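Local coordinates for protein BRIC1 (PDB 6FF6) that is a computationally designed, synthetic repeat protein, made to build a novel corrugated architecture from packed helices, at residues A[37-42]-A[105-110]; A[61-65]-A[80-84]; A[138-142]-A[213-217]; A[165-169]-A[184-188]. One frame throughout, in Å; residues are numbered along the deposited sequence.

Contact 1. Residues A[37-42]-A[105-110]; sequences MEQHLL and FLELKD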
# COMPACT_ATOMS: atom_id res chain seq x y z
N MET A 37 4.73 -11.84 24.11
CA MET A 37 6.10 -11.36 23.99
C MET A 37 6.42 -10.39 25.09
O MET A 37 7.49 -10.50 25.70
CB MET A 37 6.28 -10.63 22.67
CG MET A 37 6.71 -11.51 21.55
SD MET A 37 7.43 -10.54 20.21
CE MET A 37 8.52 -9.51 21.14
N GLU A 38 5.51 -9.42 25.33
CA GLU A 38 5.64 -8.40 26.37
C GLU A 38 5.84 -9.03 27.77
O GLU A 38 6.74 -8.63 28.52
CB GLU A 38 4.38 -7.51 26.35
CG GLU A 38 4.28 -6.52 27.50
CD GLU A 38 4.88 -5.15 27.29
OE1 GLU A 38 4.76 -4.60 26.17
OE2 GLU A 38 5.44 -4.61 28.27
N GLN A 39 5.00 -10.02 28.11
CA GLN A 39 5.09 -10.68 29.39
C GLN A 39 6.39 -11.47 29.53
O GLN A 39 7.03 -11.40 30.58
CB GLN A 39 3.86 -11.55 29.64
CG GLN A 39 3.78 -12.10 31.08
CD GLN A 39 3.54 -11.05 32.16
OE1 GLN A 39 2.53 -10.34 32.15
NE2 GLN A 39 4.45 -10.95 33.13
N HIS A 40 6.79 -12.21 28.47
CA HIS A 40 8.04 -12.98 28.48
C HIS A 40 9.25 -12.06 28.59
O HIS A 40 10.17 -12.38 29.30
CB HIS A 40 8.17 -13.87 27.24
CG HIS A 40 7.13 -14.93 27.10
ND1 HIS A 40 6.82 -15.80 28.16
CD2 HIS A 40 6.36 -15.24 26.04
CE1 HIS A 40 5.87 -16.60 27.70
NE2 HIS A 40 5.56 -16.30 26.43
N LEU A 41 9.24 -10.92 27.91
CA LEU A 41 10.34 -9.97 27.99
C LEU A 41 10.48 -9.43 29.41
O LEU A 41 11.59 -9.28 29.91
CB LEU A 41 10.14 -8.81 27.01
CG LEU A 41 10.50 -9.09 25.57
CD1 LEU A 41 9.90 -8.04 24.65
CD2 LEU A 41 12.01 -9.23 25.40
N LEU A 42 9.34 -9.17 30.05
CA LEU A 42 9.27 -8.66 31.40
C LEU A 42 9.72 -9.68 32.39
O LEU A 42 10.23 -9.32 33.45
CB LEU A 42 7.84 -8.18 31.71
CG LEU A 42 7.38 -6.93 30.98
CD1 LEU A 42 5.95 -6.68 31.27
CD2 LEU A 42 8.21 -5.72 31.36
N PHE A 105 14.82 -4.49 23.57
CA PHE A 105 13.91 -5.55 23.17
C PHE A 105 12.49 -5.09 23.34
O PHE A 105 11.65 -5.37 22.49
CB PHE A 105 14.16 -6.82 23.98
CG PHE A 105 15.29 -7.71 23.51
CD1 PHE A 105 15.47 -7.97 22.16
CD2 PHE A 105 16.14 -8.32 24.41
CE1 PHE A 105 16.50 -8.82 21.73
CE2 PHE A 105 17.18 -9.16 23.98
CZ PHE A 105 17.37 -9.37 22.64
N LEU A 106 12.22 -4.32 24.40
CA LEU A 106 10.86 -3.81 24.61
C LEU A 106 10.50 -2.79 23.55
O LEU A 106 9.40 -2.82 23.02
CB LEU A 106 10.66 -3.27 26.04
CG LEU A 106 10.65 -4.34 27.12
CD1 LEU A 106 11.06 -3.77 28.43
CD2 LEU A 106 9.30 -5.05 27.18
N GLU A 107 11.45 -1.95 23.18
CA GLU A 107 11.27 -0.95 22.15
C GLU A 107 11.07 -1.58 20.78
O GLU A 107 10.27 -1.07 19.99
CB GLU A 107 12.43 0.04 22.17
CG GLU A 107 12.41 0.93 23.40
CD GLU A 107 13.20 2.22 23.31
OE1 GLU A 107 14.45 2.15 23.23
OE2 GLU A 107 12.57 3.30 23.32
N LEU A 108 11.75 -2.69 20.50
CA LEU A 108 11.61 -3.43 19.24
C LEU A 108 10.23 -4.07 19.17
O LEU A 108 9.60 -4.06 18.11
CB LEU A 108 12.71 -4.51 19.12
CG LEU A 108 14.15 -3.99 18.89
CD1 LEU A 108 15.13 -5.11 18.84
CD2 LEU A 108 14.25 -3.24 17.58
N LYS A 109 9.75 -4.61 20.33
CA LYS A 109 8.42 -5.18 20.50
C LYS A 109 7.40 -4.04 20.26
O LYS A 109 6.41 -4.25 19.56
CB LYS A 109 8.23 -5.77 21.93
CG LYS A 109 6.84 -6.32 22.20
CD LYS A 109 5.92 -5.32 23.00
CE LYS A 109 4.46 -5.44 22.62
NZ LYS A 109 3.53 -5.35 23.78
N ASP A 110 7.64 -2.84 20.81
CA ASP A 110 6.72 -1.71 20.62
C ASP A 110 6.71 -1.27 19.18
O ASP A 110 5.63 -0.91 18.68
CB ASP A 110 7.11 -0.54 21.50
CG ASP A 110 6.86 -0.78 22.97
OD1 ASP A 110 5.96 -1.62 23.31
OD2 ASP A 110 7.54 -0.13 23.80
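Leu41 packs between Phe105, Leu106 and Lys109, joining 37-42 to 105-110, two nearly antiparallel helical segments whose axes stand 10.4 Å apart. Its two methyls take different partners: CD2 packs against CB of Phe105 at 3.5 Å, while CD1 rests on CB of Lys109 at 3.9 Å. The CD2 methyl of Leu106 touches Leu41 CB, also at 3.9 Å. Met37 adds its CE, bent round at the last torsion, against the CB and CG of Lys109, the latter 3.8 Å away. The lysine therefore contributes its aliphatic root to the hydrophobic layer.

The polar part begins where that root ends. Lys109 starts with CG anti to the backbone N (chi1 177°), then bends at every later torsion, and its chain crosses Glu38 at about a right angle. The ammonium NZ donates to Glu38 OE1 at 2.8 Å, a salt bridge that uses the anti lone pair of the oxygen, the one turned away from OE2. A weak bond to the carbonyl of Leu34 gives NZ a second acceptor. Asp110 OD1 comes within 4.3 Å of the same Glu38 OE1, and the lysine charge probably offsets this meeting of like charges.

Both helices belong to a bundle that resembles the histidine phosphotransfer (Hpt) domain. Met37 and Phe105 reach Met83 of helix 74-92, Leu41 also packs on Ile57 of helix 51-71, and Leu108 meets Val136 of the second subunit.

Contact 2. Residues A[61-65]-A[80-84]; sequences AHSIK and VELME
Val80 lays its CG1 methyl over the turn of the helix opposite, 3.1 Å from the carbonyl O of Ala61 and 3.5 Å from CB of Lys65. The sequence around this spot matches the H-x-x-K pattern of histidine phosphotransfer (Hpt) domains, four-helix bundles in whose natural members the histidine accepts a phosphoryl group; whether this designed protein keeps that chemistry is not established. Segments 61-65 and 80-84 lie on two successive helices of such a bundle, antiparallel but inclined, at a signed crossing angle of -155°.

The two methyls of the valine have separate partners. CG1, anti to the backbone N (chi1 179°), lies against Ala61 and Lys65, whereas CG2 meets the CG2 methyl of Ile64 at 3.8 Å, the two side chains crossing at roughly a right angle. Met112 of helix 99-121 backs Val80, and Leu33 and Leu34 of helix 23-42 lie against Ile64, so this apolar side continues into the bundle interior.

Toward the outer side the contact turns polar but stays loose. Glu84 reaches across with its chain extended beyond CG and presents its carboxylate to Lys65. The ammonium remains at salt-bridge range only, the NZ of Lys65 lying 3.7 Å from OE1 of Glu84, a long ion pair, while the lysine methylene CE sits closer, 3.3 Å from each carboxylate oxygen. The His62 ring is tilted 50° from the carboxylate plane, and it is a carbon that comes nearest the acid: CD2 of His62 stands 3.2 Å from OE2 of Glu84.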
# COMPACT_ATOMS: atom_id res chain seq x y z
N ALA A 61 7.87 -13.90 17.56
CA ALA A 61 8.44 -13.02 16.52
C ALA A 61 8.47 -13.74 15.16
O ALA A 61 8.08 -13.18 14.16
CB ALA A 61 9.84 -12.56 16.91
N HIS A 62 8.87 -15.00 15.14
CA HIS A 62 8.91 -15.77 13.91
C HIS A 62 7.51 -15.90 13.29
O HIS A 62 7.37 -15.71 12.06
CB HIS A 62 9.51 -17.15 14.19
CG HIS A 62 9.78 -17.93 12.95
ND1 HIS A 62 8.77 -18.63 12.31
CD2 HIS A 62 10.94 -18.11 12.28
CE1 HIS A 62 9.35 -19.21 11.27
NE2 HIS A 62 10.65 -18.92 11.21
N SER A 63 6.47 -16.19 14.13
CA SER A 63 5.10 -16.29 13.65
C SER A 63 4.62 -14.97 13.00
O SER A 63 4.06 -15.00 11.91
CB SER A 63 4.16 -16.69 14.77
OG SER A 63 4.47 -18.01 15.21
N ILE A 64 4.88 -13.84 13.65
CA ILE A 64 4.52 -12.53 13.12
C ILE A 64 5.25 -12.24 11.78
O ILE A 64 4.62 -11.72 10.86
CB ILE A 64 4.76 -11.43 14.18
CG1 ILE A 64 3.77 -11.59 15.35
CG2 ILE A 64 4.67 -10.04 13.55
CD1 ILE A 64 4.13 -10.88 16.58
N LYS A 65 6.55 -12.61 11.67
CA LYS A 65 7.35 -12.45 10.45
C LYS A 65 6.67 -13.12 9.26
O LYS A 65 6.60 -12.52 8.19
CB LYS A 65 8.74 -13.05 10.66
CG LYS A 65 9.71 -12.85 9.50
CD LYS A 65 10.24 -14.18 8.95
CE LYS A 65 11.24 -14.90 9.83
NZ LYS A 65 12.13 -15.80 9.05
N VAL A 80 10.55 -6.99 12.64
CA VAL A 80 10.58 -8.35 13.16
C VAL A 80 11.96 -8.97 12.92
O VAL A 80 12.50 -9.57 13.85
CB VAL A 80 9.45 -9.23 12.57
CG1 VAL A 80 9.53 -10.64 13.10
CG2 VAL A 80 8.09 -8.64 12.88
N GLU A 81 12.53 -8.81 11.70
CA GLU A 81 13.87 -9.33 11.36
C GLU A 81 14.89 -8.83 12.39
O GLU A 81 15.74 -9.58 12.84
CB GLU A 81 14.34 -8.84 9.97
CG GLU A 81 13.66 -9.45 8.75
CD GLU A 81 14.16 -8.89 7.42
OE1 GLU A 81 15.40 -8.79 7.26
OE2 GLU A 81 13.33 -8.57 6.54
N LEU A 82 14.77 -7.56 12.76
CA LEU A 82 15.66 -6.91 13.69
C LEU A 82 15.56 -7.49 15.05
O LEU A 82 16.59 -7.82 15.61
CB LEU A 82 15.39 -5.41 13.68
CG LEU A 82 16.47 -4.48 14.19
CD1 LEU A 82 17.72 -4.55 13.34
CD2 LEU A 82 15.97 -3.08 14.14
N MET A 83 14.34 -7.71 15.56
CA MET A 83 14.21 -8.36 16.85
C MET A 83 14.71 -9.82 16.78
O MET A 83 15.47 -10.26 17.63
CB MET A 83 12.79 -8.29 17.41
CG MET A 83 12.70 -8.92 18.80
SD MET A 83 11.72 -8.00 19.95
CE MET A 83 12.10 -8.81 21.37
N GLU A 84 14.31 -10.53 15.74
CA GLU A 84 14.69 -11.92 15.50
C GLU A 84 16.16 -12.09 15.63
O GLU A 84 16.57 -12.93 16.41
CB GLU A 84 14.24 -12.36 14.11
CG GLU A 84 13.39 -13.61 14.13
CD GLU A 84 13.21 -14.31 12.80
OE1 GLU A 84 13.68 -13.78 11.77
OE2 GLU A 84 12.61 -15.41 12.80

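Contact 3. Residues A[138-142]-A[213-217]; sequences LKVME and KDIMQ
Segments 138-142 and 213-217 run antiparallel, at 172° with their axes 10.6 Å apart, and Leu138 faces Lys213 with the two CA atoms separated by 6.5 Å. Leu138 points into the interface and touches Lys213, Met216 and Gln217. Its CD2 methyl meets CE of Met216 at 3.7 Å, the thioether chain bending at its last torsion to bring the methyl there. CE of Met141, one turn on from Leu138 on the same helix, approaches that Met216 methyl at 4.2 Å, and the two methionine chains cross at about a right angle. On its other branch, Leu138 CD1 lies 3.1 Å from OE1 of Gln217. The amide is held by its other end, since NE2 of Gln217 is hydrogen-bonded to Asp135 and to Asp221, while its OE1 is the atom nearest the leucine.

Lys213 lies along Leu138 as well. Its chain leaves the backbone with CG anti to N, turns sharply at chi2 (-89°) and runs on extended, which lays CE 3.8 Å from the CB of Leu138. NZ emerges between two acids. It is 3.8 Å from OE2 of Glu142 across the contact, and it forms a similarly long pair with Asp214 of its own helix. The three make a salt-bridge network of weak, charge-based attraction, which probably eases the proximity of the two carboxylates.

Inward of these charges, Met141 and Met216 continue to Met187 of helix 178-196. An apolar seam with charged groups along its outer border, between the first and fourth helices of an antiparallel four-helix bundle, with helix 231-247 packed outside on Ile215, fits the Hpt family fold.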
# COMPACT_ATOMS: atom_id res chain seq x y z
N LEU A 138 -20.86 3.50 -10.32
CA LEU A 138 -22.31 3.42 -10.26
C LEU A 138 -22.93 4.17 -11.41
O LEU A 138 -23.91 3.70 -12.01
CB LEU A 138 -22.82 3.92 -8.89
CG LEU A 138 -22.49 3.00 -7.70
CD1 LEU A 138 -22.76 3.69 -6.38
CD2 LEU A 138 -23.24 1.69 -7.79
N LYS A 139 -22.30 5.30 -11.79
CA LYS A 139 -22.71 6.12 -12.94
C LYS A 139 -22.54 5.33 -14.22
O LYS A 139 -23.44 5.31 -15.07
CB LYS A 139 -21.94 7.44 -13.00
CG LYS A 139 -22.46 8.51 -12.05
CD LYS A 139 -21.78 9.85 -12.30
CE LYS A 139 -22.23 10.91 -11.33
NZ LYS A 139 -21.66 12.25 -11.68
N VAL A 140 -21.40 4.64 -14.35
CA VAL A 140 -21.12 3.81 -15.52
C VAL A 140 -22.18 2.69 -15.65
O VAL A 140 -22.77 2.52 -16.72
CB VAL A 140 -19.66 3.30 -15.53
CG1 VAL A 140 -19.43 2.34 -16.70
CG2 VAL A 140 -18.67 4.46 -15.59
N MET A 141 -22.44 1.97 -14.52
CA MET A 141 -23.42 0.88 -14.40
C MET A 141 -24.79 1.36 -14.85
O MET A 141 -25.42 0.71 -15.69
CB MET A 141 -23.51 0.39 -12.95
CG MET A 141 -22.45 -0.61 -12.58
SD MET A 141 -22.55 -1.14 -10.83
CE MET A 141 -23.77 -2.41 -10.95
N GLU A 142 -25.22 2.53 -14.29
CA GLU A 142 -26.48 3.20 -14.56
C GLU A 142 -26.73 3.37 -16.05
O GLU A 142 -27.77 2.94 -16.57
CB GLU A 142 -26.51 4.57 -13.87
CG GLU A 142 -27.87 5.24 -13.92
CD GLU A 142 -27.86 6.62 -13.31
OE1 GLU A 142 -27.18 7.51 -13.88
OE2 GLU A 142 -28.52 6.82 -12.26
N LYS A 213 -29.13 0.14 -8.09
CA LYS A 213 -28.09 1.18 -8.20
C LYS A 213 -28.37 2.31 -7.20
O LYS A 213 -27.49 2.68 -6.44
CB LYS A 213 -27.95 1.70 -9.66
CG LYS A 213 -26.87 2.78 -9.89
CD LYS A 213 -27.42 4.22 -9.67
CE LYS A 213 -26.36 5.26 -9.34
NZ LYS A 213 -26.96 6.51 -8.78
N ASP A 214 -29.59 2.84 -7.18
CA ASP A 214 -29.99 3.92 -6.27
C ASP A 214 -29.78 3.54 -4.80
O ASP A 214 -29.25 4.36 -4.01
CB ASP A 214 -31.45 4.35 -6.55
CG ASP A 214 -31.69 4.95 -7.94
OD1 ASP A 214 -30.71 5.39 -8.59
OD2 ASP A 214 -32.86 4.99 -8.38
N ILE A 215 -30.17 2.29 -4.44
CA ILE A 215 -30.02 1.75 -3.08
C ILE A 215 -28.53 1.65 -2.74
O ILE A 215 -28.14 2.01 -1.62
CB ILE A 215 -30.73 0.37 -2.93
CG1 ILE A 215 -32.27 0.43 -3.15
CG2 ILE A 215 -30.38 -0.30 -1.59
CD1 ILE A 215 -33.10 1.36 -2.27
N MET A 216 -27.71 1.15 -3.68
CA MET A 216 -26.26 1.00 -3.49
C MET A 216 -25.58 2.36 -3.27
O MET A 216 -24.67 2.45 -2.45
CB MET A 216 -25.63 0.24 -4.66
CG MET A 216 -26.06 -1.22 -4.72
SD MET A 216 -25.40 -2.21 -6.10
CE MET A 216 -25.58 -1.18 -7.42
N GLN A 217 -26.06 3.41 -3.95
CA GLN A 217 -25.58 4.78 -3.79
C GLN A 217 -25.91 5.30 -2.38
O GLN A 217 -25.06 5.91 -1.74
CB GLN A 217 -26.21 5.71 -4.84
CG GLN A 217 -25.58 7.11 -4.85
CD GLN A 217 -24.09 7.10 -5.20
OE1 GLN A 217 -23.69 6.66 -6.29
NE2 GLN A 217 -23.25 7.59 -4.30

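Contact 4. Residues A[165-169]-A[184-188]; sequences AHFIK and THLME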
# COMPACT_ATOMS: atom_id res chain seq x y z
N ALA A 165 -19.85 -4.14 -10.74
CA ALA A 165 -20.49 -4.67 -9.54
C ALA A 165 -19.50 -5.53 -8.76
O ALA A 165 -19.44 -5.41 -7.53
CB ALA A 165 -21.71 -5.51 -9.93
N HIS A 166 -18.70 -6.36 -9.47
CA HIS A 166 -17.69 -7.22 -8.87
C HIS A 166 -16.67 -6.40 -8.08
O HIS A 166 -16.29 -6.80 -6.97
CB HIS A 166 -16.98 -8.07 -9.94
CG HIS A 166 -15.92 -8.98 -9.38
ND1 HIS A 166 -16.24 -10.12 -8.67
CD2 HIS A 166 -14.57 -8.87 -9.45
CE1 HIS A 166 -15.09 -10.68 -8.34
NE2 HIS A 166 -14.05 -9.96 -8.79
N PHE A 167 -16.23 -5.25 -8.64
CA PHE A 167 -15.29 -4.37 -7.95
C PHE A 167 -15.89 -3.83 -6.64
O PHE A 167 -15.25 -3.92 -5.58
CB PHE A 167 -14.83 -3.20 -8.84
CG PHE A 167 -14.02 -2.15 -8.09
CD1 PHE A 167 -12.68 -2.38 -7.77
CD2 PHE A 167 -14.61 -0.95 -7.69
CE1 PHE A 167 -11.95 -1.42 -7.07
CE2 PHE A 167 -13.86 0.01 -7.00
CZ PHE A 167 -12.54 -0.23 -6.70
N ILE A 168 -17.12 -3.27 -6.73
CA ILE A 168 -17.83 -2.69 -5.59
C ILE A 168 -18.01 -3.73 -4.50
O ILE A 168 -17.73 -3.43 -3.35
CB ILE A 168 -19.14 -2.00 -6.00
CG1 ILE A 168 -18.87 -0.85 -7.02
CG2 ILE A 168 -19.81 -1.44 -4.75
CD1 ILE A 168 -20.11 -0.39 -7.84
N LYS A 169 -18.39 -4.96 -4.87
CA LYS A 169 -18.53 -6.06 -3.93
C LYS A 169 -17.22 -6.35 -3.24
O LYS A 169 -17.18 -6.38 -2.01
CB LYS A 169 -19.07 -7.32 -4.62
CG LYS A 169 -19.37 -8.44 -3.63
CD LYS A 169 -19.46 -9.79 -4.30
CE LYS A 169 -18.12 -10.41 -4.66
NZ LYS A 169 -18.29 -11.72 -5.36
N THR A 184 -24.76 -5.74 -3.77
CA THR A 184 -23.97 -5.86 -4.99
C THR A 184 -23.77 -7.32 -5.39
O THR A 184 -23.85 -7.62 -6.57
CB THR A 184 -22.64 -5.16 -4.84
OG1 THR A 184 -22.05 -5.53 -3.61
CG2 THR A 184 -22.75 -3.67 -4.92
N HIS A 185 -23.54 -8.23 -4.42
CA HIS A 185 -23.36 -9.65 -4.71
C HIS A 185 -24.58 -10.27 -5.35
O HIS A 185 -24.44 -11.02 -6.32
CB HIS A 185 -22.98 -10.46 -3.47
CG HIS A 185 -22.23 -11.73 -3.79
ND1 HIS A 185 -21.89 -12.07 -5.10
CD2 HIS A 185 -21.69 -12.65 -2.96
CE1 HIS A 185 -21.19 -13.19 -5.02
NE2 HIS A 185 -21.04 -13.58 -3.75
N LEU A 186 -25.77 -9.97 -4.81
CA LEU A 186 -27.02 -10.49 -5.36
C LEU A 186 -27.25 -10.02 -6.79
O LEU A 186 -27.68 -10.81 -7.62
CB LEU A 186 -28.20 -10.11 -4.48
CG LEU A 186 -28.30 -10.88 -3.18
CD1 LEU A 186 -29.34 -10.28 -2.30
CD2 LEU A 186 -28.64 -12.34 -3.41
N MET A 187 -26.93 -8.74 -7.08
CA MET A 187 -27.07 -8.19 -8.42
C MET A 187 -26.01 -8.84 -9.33
O MET A 187 -26.32 -9.19 -10.47
CB MET A 187 -26.93 -6.67 -8.39
CG MET A 187 -27.11 -6.00 -9.72
SD MET A 187 -27.02 -4.22 -9.48
CE MET A 187 -27.31 -3.66 -11.06
N GLU A 188 -24.78 -9.05 -8.81
CA GLU A 188 -23.67 -9.67 -9.53
C GLU A 188 -24.04 -11.06 -10.05
O GLU A 188 -23.77 -11.35 -11.21
CB GLU A 188 -22.43 -9.75 -8.64
CG GLU A 188 -21.19 -10.28 -9.35
CD GLU A 188 -20.05 -10.67 -8.44
OE1 GLU A 188 -20.27 -10.84 -7.23
OE2 GLU A 188 -18.92 -10.82 -8.95
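The imidazole of His185 carries the Lys169 chain over one face: CD of the lysine sits 3.6 Å from the ring centroid in a CH-pi contact, offset toward the rim, and NZ follows over the same face, 3.3 Å from CE1 of His185. The second ring, His166, is used at its edge instead. Its ND1 donates to OE2 of Glu188 at 2.8 Å with an N-H...O angle of 150°, the oxygen lying close to the ring plane and met on its syn side but from out of the carboxylate plane, ring and carboxylate being turned 49° apart.

Two histidines, a lysine and a glutamate gathered between adjacent helices recall the phosphotransfer site of Hpt domains such as that of CheA, where a glutamate likewise bonds the phosphoryl-accepting histidine. His166 and Lys169 fall in the matching H-x-x-K pattern; phosphotransfer by this designed protein is not established.

Glu188 is the hub. Fully extended, it reaches across the gap and uses one oxygen for each partner: OE2 takes the histidine, while OE1 receives Lys169 NZ on its syn lone pair at 2.9 Å in a salt bridge. Gripped at both oxygens, the carboxylate is restrained against rotation. Lys169 reaches it through a bend at chi3 (77°), which also folds the chain onto His185.

On the interior side, Thr184 packs against Ile168 and Lys169. Its hydroxyl is engaged by the carbonyls of Leu180 and Gln181 in its own helix, and OG1 lies 3.6 Å from CB of Lys169. The CG2 methyl of Thr184 meets CG2 of Ile168 at 3.7 Å.

How the contacts relate
The four contacts form two pairs, one in each Hpt-like range of the chain. Contacts 1 and 2 have centres 12 Å apart and share a methionine layer, the CE atoms of Met37 and Met83 meeting at 3.7 Å. Contacts 3 and 4 repeat the arrangement with centres 11 Å apart, here through the CE atoms of Met141 and Met187 at 3.8 Å. In each pair the first and fourth helices meet in one contact and the second and third in the other; the second helix bears the H-x-x-K sequence. The two histidine-bearing contacts, 2 and 4, remain well separated, centre to centre about 38 Å. Contacts 1 and 3 lie about 50 Å apart, centre to centre; residues of all four segment pairs touch the second subunit.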